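Local coordinates for peptidase M16 domain protein (Alicyclobacillus acidocaldarius subsp. acidocaldarius DSM 446, PDB 4XEA) that is a putative M16-family metallopeptidase that probably cleaves peptide bonds with a metal ion held in an inverted zinc-binding motif, at residues Gln333-Ile344 / Ala402-Glu412; Ile59-Met67 / Glu129-Ile137. All blocks are in the same frame, centred on the assembly; numbering follows the deposited sequence.

Contact 1 (Gln333-Ile344 / Ala402-Glu412)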
loop_
_atom_site.group_PDB
_atom_site.type_symbol
_atom_site.label_atom_id
_atom_site.label_comp_id
_atom_site.label_asym_id
_atom_site.label_seq_id
_atom_site.Cartn_x
_atom_site.Cartn_y
_atom_site.Cartn_z
ATOM N N GLN A 333 24.044 -17.713 1.895
ATOM C CA GLN A 333 25.494 -17.675 1.808
ATOM C C GLN A 333 26.046 -18.568 0.683
ATOM O O GLN A 333 27.006 -18.189 0.027
ATOM C CB GLN A 333 26.123 -18.082 3.149
ATOM C CG GLN A 333 25.798 -17.084 4.279
ATOM C CD GLN A 333 26.306 -17.532 5.646
ATOM O OE1 GLN A 333 27.503 -17.731 5.833
ATOM N NE2 GLN A 333 25.390 -17.669 6.611
ATOM N N SER A 334 25.441 -19.733 0.452
ATOM C CA SER A 334 25.858 -20.610 -0.653
ATOM C C SER A 334 25.601 -20.006 -2.006
ATOM O O SER A 334 26.470 -20.033 -2.870
ATOM C CB SER A 334 25.095 -21.919 -0.610
ATOM O OG SER A 334 25.630 -22.748 0.377
ATOM N N HIS A 335 24.367 -19.511 -2.188
ATOM C CA HIS A 335 23.970 -18.783 -3.382
ATOM C C HIS A 335 25.005 -17.703 -3.693
ATOM O O HIS A 335 25.587 -17.704 -4.769
ATOM C CB HIS A 335 22.561 -18.198 -3.166
ATOM C CG HIS A 335 21.991 -17.470 -4.347
ATOM N ND1 HIS A 335 22.003 -17.981 -5.625
ATOM C CD2 HIS A 335 21.326 -16.288 -4.419
ATOM C CE1 HIS A 335 21.402 -17.131 -6.441
ATOM N NE2 HIS A 335 20.974 -16.100 -5.733
ATOM N N LEU A 336 25.281 -16.822 -2.724
ATOM C CA LEU A 336 26.245 -15.741 -2.926
ATOM C C LEU A 336 27.657 -16.249 -3.177
ATOM O O LEU A 336 28.376 -15.655 -3.968
ATOM C CB LEU A 336 26.236 -14.739 -1.753
ATOM C CG LEU A 336 24.905 -13.984 -1.565
ATOM C CD1 LEU A 336 24.969 -13.049 -0.344
ATOM C CD2 LEU A 336 24.487 -13.194 -2.796
ATOM N N ALA A 337 28.047 -17.345 -2.530
ATOM C CA ALA A 337 29.390 -17.916 -2.736
ATOM C C ALA A 337 29.561 -18.403 -4.173
ATOM O O ALA A 337 30.639 -18.287 -4.760
ATOM C CB ALA A 337 29.679 -19.084 -1.734
ATOM N N ARG A 338 28.493 -18.944 -4.749
ATOM C CA ARG A 338 28.540 -19.396 -6.148
ATOM C C ARG A 338 28.602 -18.224 -7.124
ATOM O O ARG A 338 29.376 -18.259 -8.079
ATOM C CB ARG A 338 27.374 -20.322 -6.483
ATOM C CG ARG A 338 27.700 -21.780 -6.188
ATOM C CD ARG A 338 26.474 -22.656 -6.285
ATOM N NE ARG A 338 25.472 -22.258 -5.295
ATOM C CZ ARG A 338 24.292 -22.855 -5.138
ATOM N NH1 ARG A 338 23.450 -22.405 -4.203
ATOM N NH2 ARG A 338 23.957 -23.898 -5.914
ATOM N N VAL A 339 27.800 -17.188 -6.886
ATOM C CA VAL A 339 27.828 -16.022 -7.750
ATOM C C VAL A 339 29.185 -15.313 -7.626
ATOM O O VAL A 339 29.689 -14.768 -8.589
ATOM C CB VAL A 339 26.673 -15.037 -7.426
ATOM C CG1 VAL A 339 26.826 -13.755 -8.227
ATOM C CG2 VAL A 339 25.288 -15.696 -7.670
ATOM N N ARG A 340 29.744 -15.311 -6.415
ATOM C CA ARG A 340 31.045 -14.724 -6.134
ATOM C C ARG A 340 32.156 -15.438 -6.907
ATOM O O ARG A 340 33.035 -14.781 -7.448
ATOM C CB ARG A 340 31.314 -14.770 -4.620
ATOM C CG ARG A 340 32.562 -14.054 -4.168
ATOM C CD ARG A 340 32.645 -13.949 -2.636
ATOM N NE ARG A 340 31.484 -13.289 -2.029
ATOM C CZ ARG A 340 30.641 -13.846 -1.163
ATOM N NH1 ARG A 340 30.777 -15.105 -0.743
ATOM N NH2 ARG A 340 29.634 -13.134 -0.705
ATOM N N GLU A 341 32.096 -16.770 -6.953
ATOM C CA GLU A 341 33.026 -17.609 -7.712
ATOM C C GLU A 341 32.795 -17.493 -9.226
ATOM O O GLU A 341 33.757 -17.370 -9.998
ATOM C CB GLU A 341 32.874 -19.089 -7.267
ATOM C CG GLU A 341 33.674 -20.155 -8.075
ATOM C CD GLU A 341 33.003 -21.550 -8.117
ATOM O OE1 GLU A 341 31.906 -21.723 -7.513
ATOM O OE2 GLU A 341 33.573 -22.471 -8.775
ATOM N N ARG A 342 31.527 -17.554 -9.644
ATOM C CA ARG A 342 31.166 -17.812 -11.055
ATOM C C ARG A 342 30.783 -16.552 -11.838
ATOM O O ARG A 342 30.732 -16.569 -13.061
ATOM C CB ARG A 342 29.989 -18.798 -11.133
ATOM C CG ARG A 342 30.125 -20.065 -10.265
ATOM C CD ARG A 342 30.809 -21.192 -10.987
ATOM N NE ARG A 342 30.003 -21.635 -12.116
ATOM C CZ ARG A 342 30.396 -22.508 -13.039
ATOM N NH1 ARG A 342 31.602 -23.068 -12.985
ATOM N NH2 ARG A 342 29.570 -22.827 -14.026
ATOM N N GLY A 343 30.491 -15.472 -11.131
ATOM C CA GLY A 343 29.999 -14.258 -11.765
ATOM C C GLY A 343 28.478 -14.230 -11.840
ATOM O O GLY A 343 27.814 -15.270 -11.808
ATOM N N ILE A 344 27.930 -13.024 -11.927
ATOM C CA ILE A 344 26.487 -12.845 -12.106
ATOM C C ILE A 344 26.024 -13.459 -13.423
ATOM O O ILE A 344 26.676 -13.295 -14.450
ATOM C CB ILE A 344 26.121 -11.356 -12.116
ATOM C CG1 ILE A 344 26.376 -10.755 -10.742
ATOM C CG2 ILE A 344 24.657 -11.147 -12.548
ATOM C CD1 ILE A 344 26.166 -9.267 -10.710
ATOM N N ALA A 402 27.800 -4.673 -12.767
ATOM C CA ALA A 402 27.030 -5.484 -11.794
ATOM C C ALA A 402 27.963 -6.433 -11.035
ATOM O O ALA A 402 27.823 -6.588 -9.812
ATOM C CB ALA A 402 25.914 -6.265 -12.477
ATOM N N ASN A 403 28.917 -7.054 -11.735
ATOM C CA ASN A 403 29.911 -7.895 -11.049
ATOM C C ASN A 403 30.800 -7.084 -10.094
ATOM O O ASN A 403 31.020 -7.520 -8.965
ATOM C CB ASN A 403 30.751 -8.734 -12.028
ATOM C CG ASN A 403 29.969 -9.939 -12.615
ATOM O OD1 ASN A 403 29.454 -10.792 -11.884
ATOM N ND2 ASN A 403 29.887 -10.000 -13.933
ATOM N N ALA A 404 31.286 -5.910 -10.514
ATOM C CA ALA A 404 32.139 -5.089 -9.640
ATOM C C ALA A 404 31.390 -4.669 -8.378
ATOM O O ALA A 404 31.940 -4.685 -7.273
ATOM C CB ALA A 404 32.681 -3.858 -10.381
ATOM N N ARG A 405 30.129 -4.279 -8.527
ATOM C CA ARG A 405 29.320 -3.851 -7.356
ATOM C C ARG A 405 29.148 -5.021 -6.367
ATOM O O ARG A 405 29.312 -4.846 -5.160
ATOM C CB ARG A 405 27.950 -3.340 -7.832
ATOM C CG ARG A 405 26.945 -2.986 -6.723
ATOM C CD ARG A 405 27.118 -1.539 -6.294
ATOM N NE ARG A 405 28.240 -1.211 -5.393
ATOM C CZ ARG A 405 28.133 -1.059 -4.072
ATOM N NH1 ARG A 405 29.162 -0.648 -3.354
ATOM N NH2 ARG A 405 26.989 -1.322 -3.449
ATOM N N PHE A 406 28.814 -6.199 -6.894
ATOM C CA PHE A 406 28.679 -7.419 -6.111
ATOM C C PHE A 406 29.968 -7.721 -5.309
ATOM O O PHE A 406 29.935 -7.948 -4.095
ATOM C CB PHE A 406 28.301 -8.605 -7.028
ATOM C CG PHE A 406 28.099 -9.892 -6.281
ATOM C CD1 PHE A 406 29.185 -10.657 -5.882
ATOM C CD2 PHE A 406 26.824 -10.313 -5.913
ATOM C CE1 PHE A 406 29.003 -11.832 -5.122
ATOM C CE2 PHE A 406 26.639 -11.470 -5.175
ATOM C CZ PHE A 406 27.737 -12.242 -4.780
ATOM N N GLN A 407 31.112 -7.688 -6.003
ATOM C CA GLN A 407 32.422 -8.004 -5.402
ATOM C C GLN A 407 32.852 -7.025 -4.303
ATOM O O GLN A 407 33.458 -7.427 -3.300
ATOM C CB GLN A 407 33.486 -8.068 -6.511
ATOM C CG GLN A 407 33.268 -9.209 -7.513
ATOM C CD GLN A 407 33.559 -10.579 -6.936
ATOM O OE1 GLN A 407 34.344 -10.712 -5.996
ATOM N NE2 GLN A 407 32.945 -11.613 -7.512
ATOM N N GLU A 408 32.527 -5.751 -4.509
ATOM C CA GLU A 408 32.777 -4.646 -3.582
ATOM C C GLU A 408 31.986 -4.759 -2.276
ATOM O O GLU A 408 32.442 -4.367 -1.196
ATOM C CB GLU A 408 32.254 -3.333 -4.210
ATOM C CG GLU A 408 33.239 -2.482 -4.837
ATOM C CD GLU A 408 32.619 -1.299 -5.611
ATOM O OE1 GLU A 408 31.363 -1.161 -5.771
ATOM O OE2 GLU A 408 33.438 -0.489 -6.073
ATOM N N HIS A 409 30.739 -5.148 -2.408
ATOM C CA HIS A 409 29.799 -4.953 -1.361
ATOM C C HIS A 409 29.176 -6.220 -0.757
ATOM O O HIS A 409 28.971 -6.269 0.446
ATOM C CB HIS A 409 28.672 -4.062 -1.865
ATOM C CG HIS A 409 27.638 -3.789 -0.820
ATOM N ND1 HIS A 409 27.948 -3.237 0.390
ATOM C CD2 HIS A 409 26.302 -4.009 -0.801
ATOM C CE1 HIS A 409 26.849 -3.118 1.116
ATOM N NE2 HIS A 409 25.833 -3.573 0.414
ATOM N N LEU A 410 28.779 -7.190 -1.572
ATOM C CA LEU A 410 28.140 -8.369 -1.011
ATOM C C LEU A 410 29.215 -9.415 -0.685
ATOM O O LEU A 410 29.382 -10.388 -1.429
ATOM C CB LEU A 410 27.043 -8.907 -1.947
ATOM C CG LEU A 410 25.898 -7.895 -2.217
ATOM C CD1 LEU A 410 24.876 -8.471 -3.144
ATOM C CD2 LEU A 410 25.236 -7.393 -0.940
ATOM N N ARG A 411 29.892 -9.215 0.452
ATOM C CA ARG A 411 31.025 -10.014 0.870
ATOM C C ARG A 411 30.710 -10.763 2.161
ATOM O O ARG A 411 29.611 -10.668 2.673
ATOM C CB ARG A 411 32.276 -9.125 1.045
ATOM C CG ARG A 411 32.577 -8.151 -0.132
ATOM C CD ARG A 411 34.024 -7.592 -0.092
ATOM N NE ARG A 411 34.403 -7.223 1.273
ATOM C CZ ARG A 411 34.069 -6.078 1.864
ATOM N NH1 ARG A 411 33.384 -5.155 1.205
ATOM N NH2 ARG A 411 34.420 -5.835 3.121
ATOM N N GLU A 412 31.678 -11.520 2.686
ATOM C CA GLU A 412 31.480 -12.207 3.960
ATOM C C GLU A 412 31.920 -11.390 5.164
ATOM O O GLU A 412 31.315 -11.460 6.232
ATOM C CB GLU A 412 32.223 -13.546 3.938
ATOM C CG GLU A 412 31.540 -14.486 2.961
ATOM C CD GLU A 412 31.763 -15.923 3.308
ATOM O OE1 GLU A 412 32.882 -16.395 3.034
ATOM O OE2 GLU A 412 30.811 -16.544 3.854
HETATM O O HOH W 1 31.702 -10.667 -3.106
#
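A chi1 of -178°, which sets CG opposite the backbone N, carries the Phe406 ring across to helix 333-342, and the Arg340 chain, also anti at chi1 but bent at chi3 (-57°), swings its guanidinium toward the end of helix 402-409. Val339 CG1 sits over one face of the ring, toward its rim, 4.0 Å from the Phe406 centroid in a CH-pi contact; Leu410 CB backs the opposite face. Leu336 closes on the rim, CD2 to Phe406 CE2 3.6 Å. Arg340 NH2 gives a nearly straight bond of 2.9 Å to Leu410 O, in the guanidinium plane but from above the carbonyl plane. A water accepts from Arg340 NE and donates to that same Leu410 O, so the carbonyl is gripped twice just where the helix has ended in an inverse gamma turn. In this C-terminal half, helices 333-342 and 402-409 run at 126° to each other; Trp257 of strand 252-258 packs on both Leu336 and Leu410, tying the pair to the five-stranded sheet. Gln407 NE2 bonds Arg340 O at 3.2 Å, in both the amide and the carbonyl plane. Beyond Gly343, whose positive phi turns the chain out of the helix, Ile344 N points straight at a lone pair of Asn403 OD1 (2.7 Å), while Ile344 CD1 rests 3.5 Å from Ala402 CB.

Contact 2 (Ile59-Met67 / Glu129-Ile137). With NI (nickel (II) ion), chain C; NA (sodium ion), chain B.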
loop_
_atom_site.group_PDB
_atom_site.type_symbol
_atom_site.label_atom_id
_atom_site.label_comp_id
_atom_site.label_asym_id
_atom_site.label_seq_id
_atom_site.Cartn_x
_atom_site.Cartn_y
_atom_site.Cartn_z
ATOM N N ILE A 59 16.100 14.679 17.852
ATOM C CA ILE A 59 15.649 16.049 17.640
ATOM C C ILE A 59 14.903 16.254 16.355
ATOM O O ILE A 59 13.862 16.913 16.398
ATOM C CB ILE A 59 16.760 17.132 17.841
ATOM C CG1 ILE A 59 17.140 17.148 19.328
ATOM C CG2 ILE A 59 16.221 18.537 17.459
ATOM C CD1 ILE A 59 18.202 18.190 19.710
ATOM N N ALA A 60 15.393 15.705 15.240
ATOM C CA ALA A 60 14.677 15.802 13.966
ATOM C C ALA A 60 13.202 15.398 14.142
ATOM O O ALA A 60 12.280 16.096 13.695
ATOM C CB ALA A 60 15.351 14.978 12.865
ATOM N N HIS A 61 13.001 14.294 14.847
ATOM C CA HIS A 61 11.663 13.696 15.013
ATOM C C HIS A 61 10.800 14.461 16.027
ATOM O O HIS A 61 9.582 14.581 15.859
ATOM C CB HIS A 61 11.854 12.245 15.414
ATOM C CG HIS A 61 10.625 11.590 15.906
ATOM N ND1 HIS A 61 10.346 11.478 17.251
ATOM C CD2 HIS A 61 9.572 11.050 15.250
ATOM C CE1 HIS A 61 9.187 10.874 17.405
ATOM N NE2 HIS A 61 8.708 10.585 16.209
ATOM N N PHE A 62 11.434 14.980 17.074
ATOM C CA PHE A 62 10.759 15.886 18.032
ATOM C C PHE A 62 10.212 17.135 17.295
ATOM O O PHE A 62 9.040 17.527 17.458
ATOM C CB PHE A 62 11.758 16.271 19.128
ATOM C CG PHE A 62 11.130 16.680 20.436
ATOM C CD1 PHE A 62 10.315 17.788 20.516
ATOM C CD2 PHE A 62 11.425 15.989 21.605
ATOM C CE1 PHE A 62 9.756 18.174 21.740
ATOM C CE2 PHE A 62 10.872 16.370 22.819
ATOM C CZ PHE A 62 10.043 17.454 22.884
ATOM N N LEU A 63 11.046 17.749 16.467
ATOM C CA LEU A 63 10.617 18.914 15.671
ATOM C C LEU A 63 9.447 18.538 14.741
ATOM O O LEU A 63 8.491 19.304 14.600
ATOM C CB LEU A 63 11.772 19.500 14.859
ATOM C CG LEU A 63 12.898 20.180 15.643
ATOM C CD1 LEU A 63 13.982 20.599 14.666
ATOM C CD2 LEU A 63 12.336 21.424 16.447
ATOM N N GLU A 64 9.495 17.329 14.173
ATOM C CA GLU A 64 8.401 16.867 13.315
ATOM C C GLU A 64 7.105 16.856 14.067
ATOM O O GLU A 64 6.079 17.298 13.543
ATOM C CB GLU A 64 8.700 15.478 12.720
ATOM C CG GLU A 64 7.579 14.936 11.806
ATOM C CD GLU A 64 7.313 13.452 12.055
ATOM O OE1 GLU A 64 8.253 12.646 11.969
ATOM O OE2 GLU A 64 6.182 13.103 12.393
ATOM N N HIS A 65 7.125 16.337 15.292
ATOM C CA HIS A 65 5.929 16.282 16.077
ATOM C C HIS A 65 5.403 17.694 16.378
ATOM O O HIS A 65 4.197 17.925 16.376
ATOM C CB HIS A 65 6.189 15.570 17.405
ATOM C CG HIS A 65 5.900 14.113 17.368
ATOM N ND1 HIS A 65 4.939 13.529 18.164
ATOM C CD2 HIS A 65 6.429 13.119 16.615
ATOM C CE1 HIS A 65 4.899 12.230 17.913
ATOM N NE2 HIS A 65 5.794 11.958 16.983
ATOM N N LYS A 66 6.319 18.609 16.669
ATOM C CA LYS A 66 5.953 19.929 17.171
ATOM C C LYS A 66 5.699 20.935 16.055
ATOM O O LYS A 66 5.177 22.028 16.299
ATOM C CB LYS A 66 7.035 20.420 18.144
ATOM C CG LYS A 66 6.977 19.748 19.562
ATOM C CD LYS A 66 5.561 19.573 20.145
ATOM C CE LYS A 66 4.738 20.878 20.295
ATOM N NZ LYS A 66 3.280 20.619 20.594
HETATM N N MSE A 67 6.029 20.548 14.826
HETATM C CA MSE A 67 5.849 21.434 13.680
HETATM C C MSE A 67 4.386 21.791 13.460
HETATM O O MSE A 67 4.096 22.877 12.951
HETATM C CB MSE A 67 6.405 20.814 12.390
HETATM C CG MSE A 67 6.673 21.817 11.284
HETATM SE SE MSE A 67 8.004 23.170 11.890
HETATM C CE MSE A 67 9.364 21.942 12.548
ATOM N N GLU A 129 5.302 16.805 25.143
ATOM C CA GLU A 129 5.599 16.006 23.987
ATOM C C GLU A 129 6.675 14.965 24.320
ATOM O O GLU A 129 6.776 13.966 23.626
ATOM C CB GLU A 129 6.027 16.894 22.802
ATOM C CG GLU A 129 5.934 16.224 21.429
ATOM C CD GLU A 129 4.503 16.012 20.968
ATOM O OE1 GLU A 129 4.253 15.035 20.239
ATOM O OE2 GLU A 129 3.624 16.819 21.334
ATOM N N LYS A 130 7.472 15.189 25.371
ATOM C CA LYS A 130 8.507 14.208 25.775
ATOM C C LYS A 130 7.858 12.899 26.247
ATOM O O LYS A 130 8.334 11.807 25.924
ATOM C CB LYS A 130 9.399 14.749 26.901
ATOM C CG LYS A 130 10.582 15.610 26.469
ATOM C CD LYS A 130 11.304 16.162 27.697
ATOM C CE LYS A 130 12.368 17.193 27.337
ATOM N NZ LYS A 130 13.438 17.269 28.370
ATOM N N GLY A 131 6.792 13.033 27.027
ATOM C CA GLY A 131 6.020 11.882 27.507
ATOM C C GLY A 131 5.393 11.081 26.369
ATOM O O GLY A 131 5.382 9.830 26.396
ATOM N N ILE A 132 4.873 11.813 25.370
ATOM C CA ILE A 132 4.212 11.215 24.208
ATOM C C ILE A 132 5.223 10.444 23.369
ATOM O O ILE A 132 4.923 9.362 22.879
ATOM C CB ILE A 132 3.478 12.286 23.346
ATOM C CG1 ILE A 132 2.334 12.926 24.156
ATOM C CG2 ILE A 132 2.960 11.686 22.043
ATOM C CD1 ILE A 132 1.624 14.070 23.444
ATOM N N ILE A 133 6.430 10.985 23.224
ATOM C CA ILE A 133 7.459 10.330 22.431
ATOM C C ILE A 133 8.064 9.143 23.187
ATOM O O ILE A 133 8.298 8.103 22.582
ATOM C CB ILE A 133 8.541 11.314 21.956
ATOM C CG1 ILE A 133 7.908 12.380 21.050
ATOM C CG2 ILE A 133 9.612 10.587 21.176
ATOM C CD1 ILE A 133 8.821 13.549 20.785
ATOM N N ALA A 134 8.251 9.268 24.505
ATOM C CA ALA A 134 8.776 8.147 25.297
ATOM C C ALA A 134 7.881 6.925 25.156
ATOM O O ALA A 134 8.363 5.804 25.030
ATOM C CB ALA A 134 8.921 8.526 26.744
ATOM N N GLN A 135 6.576 7.156 25.162
ATOM C CA GLN A 135 5.592 6.083 25.040
ATOM C C GLN A 135 5.661 5.405 23.682
ATOM O O GLN A 135 5.651 4.179 23.592
ATOM C CB GLN A 135 4.180 6.637 25.259
ATOM C CG GLN A 135 3.834 6.807 26.714
ATOM C CD GLN A 135 3.587 5.483 27.398
ATOM O OE1 GLN A 135 3.782 4.416 26.807
ATOM N NE2 GLN A 135 3.139 5.537 28.648
ATOM N N GLU A 136 5.694 6.225 22.636
ATOM C CA GLU A 136 5.878 5.764 21.260
ATOM C C GLU A 136 7.146 4.902 21.129
ATOM O O GLU A 136 7.124 3.863 20.463
ATOM C CB GLU A 136 5.935 6.979 20.321
ATOM C CG GLU A 136 6.125 6.668 18.825
ATOM C CD GLU A 136 7.158 7.582 18.161
ATOM O OE1 GLU A 136 8.086 7.034 17.510
ATOM O OE2 GLU A 136 7.044 8.831 18.292
ATOM N N ILE A 137 8.236 5.327 21.771
ATOM C CA ILE A 137 9.486 4.556 21.803
ATOM C C ILE A 137 9.301 3.185 22.479
ATOM O O ILE A 137 9.778 2.192 21.959
ATOM C CB ILE A 137 10.623 5.331 22.508
ATOM C CG1 ILE A 137 11.061 6.535 21.660
ATOM C CG2 ILE A 137 11.828 4.436 22.747
ATOM C CD1 ILE A 137 11.969 7.502 22.394
HETATM NI NI NI C . 6.545 10.183 15.910
HETATM NA NA NA B . 4.959 25.166 12.622
HETATM O O HOH W 2 4.986 24.746 15.124
HETATM O O HOH W 3 3.028 26.388 12.959
HETATM O O HOH W 4 4.284 9.669 15.150
#
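His65 ND1 donates to Glu129 OE1 at 2.7 Å, the oxygen being met on its anti side, somewhat out of the carboxylate plane. The carboxylate plane stands 57° from the imidazole, and the bond leaves His65 NE2, at the other end of the ring, 2.2 Å from the nickel ion. His61 NE2 binds the same ion, joined by a water; Glu136, coming from helix 123-141, offers OE2 at a longer 2.8 Å. That oxygen also sits near the edge of the His61 ring, with no hydrogen to share with His61 NE2. Glu129 is therefore a second-shell residue: together with the nickel bond, it sets the rotation of the His65 ring, and its negative charge would be expected to make the imidazole a stronger ligand. Glu129 OE2 makes a long salt bridge to Lys66 (NZ 3.9 Å away), whose amine pairs more closely with Glu69. With an alanine at Glu129, His65 ND1 would probably lose its acceptor, and the ring, still held at NE2 by the nickel, would be less firmly oriented. Alongside these polar groups, Ile133 packs CG1 over the face of His65, CG2 against the edge of His61, and CD1 over the face of Phe62, 4.0 Å from its centroid. Phe62, swung anti at chi1 (-155°), also receives Lys130 CG at its edge, 3.7 Å from CE2. The HFLEH sequence of His61 to His65 is the inverted zinc motif HxxEH, with nickel here probably in place of zinc, and Glu136 from a second helix completes the site as in M16 peptidases.

Contacts 1 and 2 lie on opposite sides of the chain's centre, their centres about 42 Å apart, and share no helix. Each joins two helices that cross steeply, but with opposite sense, and the chemistry differs too. Contact 2 is buried in the N-terminal half, where histidines and carboxylates gather at a metal ion, with an isoleucine packed against the histidine rings. Contact 1, in the C-terminal half, is only partly buried and binds no metal: an aromatic ring fills its middle, and each of its direct hydrogen bonds joins a side chain to a backbone atom, near helix ends. The pairing fits the M16 pattern of two related halves, of which the first carries the metal site.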